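Uncharacterized protein (Trypanosoma congolense, PDB 4E40) serves as a cell-surface receptor for haptoglobin-hemoglobin, built as an elongated helical bundle and probably taking part in heme uptake. Local coordinates at residues C19-Q24 / V138-L143; I34-A39 / D203-D208; K173-A178 / S197-L202. One frame throughout, in Å; residues are numbered along the deposited sequence.

Contact 1. Residues C19-Q24 / V138-L143; sequences CELRAQ and VKVSNL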
# COMPACT_ATOMS: atom_id res chain seq x y z
N CYS A 19 28.04 -10.33 -15.05
CA CYS A 19 27.97 -8.86 -15.32
C CYS A 19 26.52 -8.41 -15.26
O CYS A 19 26.17 -7.45 -14.55
CB CYS A 19 28.53 -8.59 -16.73
SG CYS A 19 28.91 -6.83 -16.87
N GLU A 20 25.64 -9.16 -15.97
CA GLU A 20 24.20 -8.81 -15.94
C GLU A 20 23.62 -8.95 -14.53
O GLU A 20 22.82 -8.13 -14.09
CB GLU A 20 23.38 -9.64 -16.94
CG GLU A 20 21.87 -9.32 -16.95
CD GLU A 20 21.57 -7.85 -17.15
OE1 GLU A 20 22.45 -7.11 -17.67
OE2 GLU A 20 20.46 -7.39 -16.77
N LEU A 21 23.97 -10.04 -13.84
CA LEU A 21 23.48 -10.23 -12.47
C LEU A 21 23.89 -9.06 -11.57
O LEU A 21 23.08 -8.58 -10.77
CB LEU A 21 24.03 -11.53 -11.87
CG LEU A 21 23.66 -11.87 -10.43
CD1 LEU A 21 22.13 -11.93 -10.23
CD2 LEU A 21 24.30 -13.16 -9.92
N ARG A 22 25.16 -8.64 -11.68
CA ARG A 22 25.61 -7.52 -10.83
C ARG A 22 24.78 -6.27 -11.12
O ARG A 22 24.42 -5.56 -10.16
CB ARG A 22 27.10 -7.25 -11.10
CG ARG A 22 27.72 -6.28 -10.07
CD ARG A 22 27.82 -4.85 -10.67
NE ARG A 22 28.62 -4.80 -11.89
CZ ARG A 22 29.98 -4.84 -11.96
NH1 ARG A 22 30.74 -4.92 -10.86
NH2 ARG A 22 30.59 -4.81 -13.14
N ALA A 23 24.51 -5.98 -12.39
CA ALA A 23 23.69 -4.80 -12.75
C ALA A 23 22.28 -4.91 -12.18
O ALA A 23 21.73 -3.91 -11.69
CB ALA A 23 23.63 -4.57 -14.25
N GLN A 24 21.74 -6.15 -12.16
CA GLN A 24 20.39 -6.33 -11.54
C GLN A 24 20.43 -6.11 -10.02
O GLN A 24 19.57 -5.46 -9.45
CB GLN A 24 19.85 -7.74 -11.78
CG GLN A 24 19.65 -8.09 -13.25
CD GLN A 24 18.31 -7.87 -13.79
OE1 GLN A 24 18.17 -7.22 -14.86
NE2 GLN A 24 17.31 -8.18 -13.02
N VAL A 138 27.99 -6.07 -4.06
CA VAL A 138 29.44 -5.97 -3.69
C VAL A 138 30.09 -7.30 -3.89
O VAL A 138 31.19 -7.40 -4.51
CB VAL A 138 29.63 -5.56 -2.23
CG1 VAL A 138 31.11 -5.66 -1.86
CG2 VAL A 138 29.17 -4.13 -2.07
N LYS A 139 29.48 -8.39 -3.45
CA LYS A 139 30.14 -9.69 -3.61
C LYS A 139 30.29 -10.20 -5.06
O LYS A 139 31.30 -10.82 -5.44
CB LYS A 139 29.44 -10.74 -2.79
CG LYS A 139 29.45 -10.40 -1.31
CD LYS A 139 28.97 -11.55 -0.46
CE LYS A 139 29.03 -11.20 1.03
NZ LYS A 139 29.01 -12.44 1.85
N VAL A 140 29.26 -9.94 -5.88
CA VAL A 140 29.35 -10.28 -7.28
C VAL A 140 30.36 -9.35 -7.96
O VAL A 140 31.07 -9.80 -8.87
CB VAL A 140 27.95 -10.27 -7.99
CG1 VAL A 140 28.07 -10.55 -9.51
CG2 VAL A 140 27.07 -11.32 -7.30
N SER A 141 30.44 -8.08 -7.57
CA SER A 141 31.44 -7.18 -8.15
C SER A 141 32.83 -7.71 -7.82
O SER A 141 33.74 -7.63 -8.69
CB SER A 141 31.33 -5.75 -7.62
OG SER A 141 30.14 -5.14 -8.09
N ASN A 142 33.02 -8.23 -6.60
CA ASN A 142 34.34 -8.81 -6.23
C ASN A 142 34.69 -9.97 -7.12
O ASN A 142 35.86 -10.12 -7.54
CB ASN A 142 34.42 -9.21 -4.76
CG ASN A 142 34.32 -8.03 -3.84
OD1 ASN A 142 34.49 -6.87 -4.26
ND2 ASN A 142 34.03 -8.31 -2.56
N LEU A 143 33.69 -10.83 -7.39
CA LEU A 143 33.87 -11.98 -8.24
C LEU A 143 34.28 -11.56 -9.65
O LEU A 143 35.21 -12.14 -10.24
CB LEU A 143 32.57 -12.83 -8.25
CG LEU A 143 32.60 -14.07 -9.12
CD1 LEU A 143 33.47 -15.19 -8.53
CD2 LEU A 143 31.15 -14.57 -9.35
O HOH W 1 33.69 -5.50 -10.51
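Arg22 and Ser141 make the polar half of this contact. NH1 of Arg22 donates to OG of Ser141 at 2.8 Å, with an N-H...O angle of 159° and the oxygen in the guanidinium plane, so the hydroxyl is met at the edge of the group. The same NH1 gives a hydrogen to a water at 3.0 Å, which in turn donates to the backbone O of Ser141; the guanidinium thus holds both the side chain and the carbonyl of one serine. With CG anti to the backbone N (chi1 -169°), the arginine chain leaves toward the other helix and then bends at chi2 and chi3, so that its CG also lies 3.3 Å from Ser141 OG and the chain wraps round the hydroxyl. That oxygen has a further hydrogen bond to Ala137 O, one turn back, while NH2 of Arg22 makes a weak one to Ser163 O.

The apolar half centres on Val140. Its two methyls divide the work: CG1 packs on CB of Arg22 at 3.8 Å, and CG2 faces CD2 of Leu21 at 4.2 Å. Leu21 also touches Leu175, Leu179 and Val185.

The backbones come nearest at Arg22 and Val140, their CA atoms 5.8 Å apart, and the two segments run nearly antiparallel at 155°. Beside them the Cys19-Cys162 disulfide ties helix 12-26 to the loop that also supplies Ser163. This is helix-helix packing of a helical bundle, here joining the short N-terminal helix to the C-terminal end of the long helix 82-147 in the receptor's head.

Contact 2. Residues I34-A39 / D203-D208; sequences ILLRPA and DNLDKD
Leu35 and Leu205 use different first torsions to meet between their helices. Leu205 sends CG anti to its own N (chi1 173°), carrying both methyls toward helix 28-73, whereas Leu35 has CG opposite the carbonyl carbon (chi1 -79°) and spreads its two methyls over separate partners. CD2 of Leu205 sits against CB of Leu35 at 3.8 Å and against CD1 of the same residue at 4.0 Å. The other methyl of Leu35, CD2, lies 3.9 Å from OD1 of Asp206, a van der Waals contact of a methyl with a carboxylate oxygen at the partly exposed border of the contact; this oxygen also has a long, weak ion pair with Lys210.

These are two of the long helices of the receptor's elongated bundle, running in the same direction with 27° between the segments and 9.2 Å between their axes. Helix 82-147 closes the inner side: both Leu36 and Leu205 rest on Ala122.

On that inner side CD1 of Leu36 meets CD1 of Leu205 at 4.0 Å, the two side chains set at roughly a right angle. Leu205 is therefore held between two consecutive leucines, one methyl on each. Pro38 kinks helix 28-73 just beyond them and packs on Val209 and Glu213. About 10 Å from the Leu36 side chain is that of Arg42, a residue that binds heme b in another structure of this protein.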
# COMPACT_ATOMS: atom_id res chain seq x y z
N ILE A 34 10.92 2.49 -6.06
CA ILE A 34 9.81 2.63 -7.03
C ILE A 34 8.60 1.81 -6.64
O ILE A 34 7.46 2.29 -6.70
CB ILE A 34 10.29 2.19 -8.46
CG1 ILE A 34 11.27 3.23 -8.96
CG2 ILE A 34 9.11 2.10 -9.46
CD1 ILE A 34 11.99 2.75 -10.22
N LEU A 35 8.82 0.55 -6.23
CA LEU A 35 7.67 -0.26 -5.79
C LEU A 35 6.98 0.39 -4.58
O LEU A 35 5.74 0.39 -4.56
CB LEU A 35 8.08 -1.70 -5.40
CG LEU A 35 8.31 -2.67 -6.56
CD1 LEU A 35 8.97 -3.94 -6.05
CD2 LEU A 35 6.97 -3.03 -7.21
N LEU A 36 7.75 0.97 -3.63
CA LEU A 36 7.19 1.49 -2.36
C LEU A 36 6.45 2.80 -2.55
O LEU A 36 5.47 3.11 -1.82
CB LEU A 36 8.29 1.65 -1.30
CG LEU A 36 7.84 2.19 0.06
CD1 LEU A 36 6.95 1.15 0.74
CD2 LEU A 36 9.08 2.48 0.86
N ARG A 37 6.85 3.55 -3.57
CA ARG A 37 6.41 4.95 -3.74
C ARG A 37 4.90 5.17 -3.62
O ARG A 37 4.51 6.06 -2.84
CB ARG A 37 7.00 5.53 -5.02
CG ARG A 37 6.71 7.02 -5.24
CD ARG A 37 7.24 7.87 -4.11
NE ARG A 37 6.99 9.28 -4.41
CZ ARG A 37 6.91 10.25 -3.50
NH1 ARG A 37 7.07 9.96 -2.20
NH2 ARG A 37 6.64 11.51 -3.88
N PRO A 38 4.06 4.37 -4.32
CA PRO A 38 2.61 4.66 -4.21
C PRO A 38 2.02 4.46 -2.84
O PRO A 38 1.05 5.18 -2.52
CB PRO A 38 1.94 3.67 -5.18
CG PRO A 38 3.02 3.37 -6.19
CD PRO A 38 4.30 3.38 -5.39
N ALA A 39 2.52 3.50 -2.08
CA ALA A 39 2.02 3.26 -0.72
C ALA A 39 2.42 4.43 0.14
O ALA A 39 1.60 4.83 1.00
CB ALA A 39 2.48 1.90 -0.14
N ASP A 203 8.85 -9.60 -3.65
CA ASP A 203 7.50 -10.14 -3.93
C ASP A 203 6.50 -9.76 -2.80
O ASP A 203 5.32 -9.49 -3.06
CB ASP A 203 7.56 -11.63 -4.29
CG ASP A 203 8.18 -11.89 -5.71
OD1 ASP A 203 7.67 -11.31 -6.73
OD2 ASP A 203 9.17 -12.69 -5.85
N ASN A 204 6.98 -9.65 -1.58
CA ASN A 204 6.10 -9.21 -0.45
C ASN A 204 5.80 -7.72 -0.56
O ASN A 204 4.68 -7.29 -0.29
CB ASN A 204 6.72 -9.57 0.91
CG ASN A 204 6.58 -11.07 1.20
OD1 ASN A 204 5.61 -11.68 0.75
ND2 ASN A 204 7.48 -11.63 1.99
N LEU A 205 6.81 -6.93 -0.95
CA LEU A 205 6.67 -5.49 -1.18
C LEU A 205 5.61 -5.23 -2.25
O LEU A 205 4.72 -4.40 -2.05
CB LEU A 205 8.05 -4.92 -1.54
CG LEU A 205 8.12 -3.46 -1.97
CD1 LEU A 205 7.46 -2.49 -0.92
CD2 LEU A 205 9.55 -3.08 -2.22
N ASP A 206 5.73 -5.92 -3.39
CA ASP A 206 4.82 -5.74 -4.52
C ASP A 206 3.39 -6.08 -4.05
O ASP A 206 2.46 -5.27 -4.30
CB ASP A 206 5.29 -6.70 -5.63
CG ASP A 206 4.67 -6.43 -6.96
OD1 ASP A 206 3.95 -5.44 -7.15
OD2 ASP A 206 5.04 -7.21 -7.90
N LYS A 207 3.23 -7.20 -3.35
CA LYS A 207 1.91 -7.63 -2.83
C LYS A 207 1.34 -6.59 -1.88
O LYS A 207 0.12 -6.26 -1.95
CB LYS A 207 2.04 -8.95 -2.12
CG LYS A 207 2.12 -10.11 -3.10
CD LYS A 207 2.39 -11.38 -2.31
CE LYS A 207 2.02 -12.63 -3.10
NZ LYS A 207 2.94 -12.85 -4.25
N ASP A 208 2.19 -6.07 -1.01
CA ASP A 208 1.72 -5.11 0.03
C ASP A 208 1.23 -3.82 -0.61
O ASP A 208 0.21 -3.26 -0.14
CB ASP A 208 2.81 -4.80 1.06
CG ASP A 208 3.00 -5.96 2.07
OD1 ASP A 208 2.19 -6.90 2.12
OD2 ASP A 208 4.02 -5.95 2.79

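Contact 3. Residues K173-A178 / S197-L202; sequences KSLAAA and SILTSL
Antiparallel helix packing at the head of the bundle joins the short helix 172-180 to the start of the long helix 192-246. The chain turns back between them through helix 183-187, and the two segments run at 163° to each other with their axes 10.3 Å apart. The side chains that bridge that spacing are all aliphatic.

Leu175 does most of the reaching from its side. Its CG stands anti to the backbone N (chi1 175°), which carries the branch across to helix 192-246, where a single methyl, CD2, serves two partners. It presses on CG2 of Ile198 at 3.6 Å, the closest approach in the contact, with the two side chains at about a right angle. The same methyl lies 4.0 Å from CD2 of Leu199, this time with the chains set obliquely. Leu175 therefore sits over two successive residues of the facing helix.

Deeper in the bundle the pair is enclosed by other helices. Leu25 of helix 12-26 and Val28 of helix 28-73 touch both Leu175 and Ile198, and Ile198 also reaches Asn132 and Ser136 of helix 82-147. Five helices thus meet around the buried Leu175-Ile198 pair, whereas Ala176 and Leu199 are partly exposed.

Leu199 folds over the short helix near the point of closest backbone approach, where its CA is 7.3 Å from that of Ala176. Although its CB does not point straight at helix 172-180, the end of the side chain swings closer. The small alanine lets the leucine branch lie close to the backbone: CD1 of Leu199 is 4.1 Å from Ala176 CB, and CD2 is 4.0 Å from Ala176 N.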
# COMPACT_ATOMS: atom_id res chain seq x y z
N LYS A 173 11.14 -10.88 -11.12
CA LYS A 173 11.18 -11.79 -12.25
C LYS A 173 12.48 -11.70 -13.01
O LYS A 173 13.10 -12.75 -13.30
CB LYS A 173 9.99 -11.46 -13.16
CG LYS A 173 9.93 -12.37 -14.38
CD LYS A 173 8.73 -11.97 -15.27
CE LYS A 173 8.64 -12.91 -16.49
NZ LYS A 173 7.44 -12.51 -17.30
N SER A 174 12.93 -10.48 -13.32
CA SER A 174 14.17 -10.43 -14.08
C SER A 174 15.39 -10.82 -13.24
O SER A 174 16.32 -11.44 -13.76
CB SER A 174 14.38 -9.01 -14.72
OG SER A 174 14.70 -8.06 -13.67
N LEU A 175 15.37 -10.55 -11.93
CA LEU A 175 16.50 -10.92 -11.12
C LEU A 175 16.56 -12.46 -11.03
O LEU A 175 17.63 -13.02 -11.08
CB LEU A 175 16.38 -10.25 -9.76
CG LEU A 175 17.47 -10.68 -8.76
CD1 LEU A 175 18.90 -10.37 -9.27
CD2 LEU A 175 17.20 -9.99 -7.43
N ALA A 176 15.37 -13.06 -10.80
CA ALA A 176 15.38 -14.55 -10.74
C ALA A 176 15.90 -15.16 -12.03
O ALA A 176 16.66 -16.15 -11.97
CB ALA A 176 13.96 -15.03 -10.41
N ALA A 177 15.51 -14.59 -13.19
CA ALA A 177 16.03 -15.13 -14.47
C ALA A 177 17.56 -15.02 -14.53
O ALA A 177 18.29 -15.91 -14.98
CB ALA A 177 15.39 -14.40 -15.65
N ALA A 178 18.09 -13.87 -14.04
CA ALA A 178 19.55 -13.62 -14.10
C ALA A 178 20.28 -14.58 -13.15
O ALA A 178 21.35 -15.12 -13.51
CB ALA A 178 19.81 -12.17 -13.68
N SER A 197 16.41 -13.93 -0.13
CA SER A 197 15.71 -12.91 0.67
C SER A 197 15.32 -11.71 -0.20
O SER A 197 14.31 -11.07 0.02
CB SER A 197 16.59 -12.47 1.85
OG SER A 197 17.53 -11.52 1.38
N ILE A 198 16.12 -11.40 -1.23
CA ILE A 198 15.76 -10.25 -2.08
C ILE A 198 14.47 -10.57 -2.80
O ILE A 198 13.62 -9.74 -2.89
CB ILE A 198 16.84 -9.93 -3.15
CG1 ILE A 198 18.14 -9.50 -2.46
CG2 ILE A 198 16.33 -8.83 -4.10
CD1 ILE A 198 19.36 -9.62 -3.41
N LEU A 199 14.37 -11.79 -3.38
CA LEU A 199 13.24 -12.20 -4.17
C LEU A 199 11.98 -12.23 -3.26
O LEU A 199 10.96 -11.67 -3.67
CB LEU A 199 13.48 -13.58 -4.80
CG LEU A 199 14.60 -13.66 -5.85
CD1 LEU A 199 14.71 -15.11 -6.37
CD2 LEU A 199 14.23 -12.71 -7.01
N THR A 200 12.11 -12.80 -2.06
CA THR A 200 10.97 -12.80 -1.12
C THR A 200 10.58 -11.39 -0.70
O THR A 200 9.36 -11.05 -0.69
CB THR A 200 11.20 -13.75 0.05
OG1 THR A 200 12.42 -13.48 0.70
CG2 THR A 200 11.30 -15.11 -0.42
N SER A 201 11.56 -10.56 -0.40
CA SER A 201 11.25 -9.16 0.03
C SER A 201 10.60 -8.38 -1.11
O SER A 201 9.58 -7.69 -0.87
CB SER A 201 12.49 -8.43 0.49
OG SER A 201 13.00 -9.01 1.69
N LEU A 202 11.11 -8.49 -2.34
CA LEU A 202 10.48 -7.78 -3.45
C LEU A 202 9.06 -8.29 -3.74
O LEU A 202 8.18 -7.47 -4.05
CB LEU A 202 11.29 -7.94 -4.75
CG LEU A 202 12.59 -7.14 -4.74
CD1 LEU A 202 13.42 -7.50 -5.99
CD2 LEU A 202 12.36 -5.62 -4.67

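How the contacts relate
Contact 1 is the most buried and the only one with a hydrogen bond between its segments, an arginine gripping a serine; contact 3 is aliphatic and contact 2 mainly so, with a carboxylate at its edge, and both are partly buried. Contacts 1 and 3 lie toward the same end of the molecule and touch through the leucine pair Leu21 CD1 and Leu175 CD1 at 3.7 Å. Contact 2 has its centre about 7 Å from the chain centre, against about 31 Å for contact 1. It shares helix 192-246 with contact 3, and Leu35 meets Leu202 between them. Contact 2 pairs two long helices running the same way, while the others each bring a short helix antiparallel against a long one.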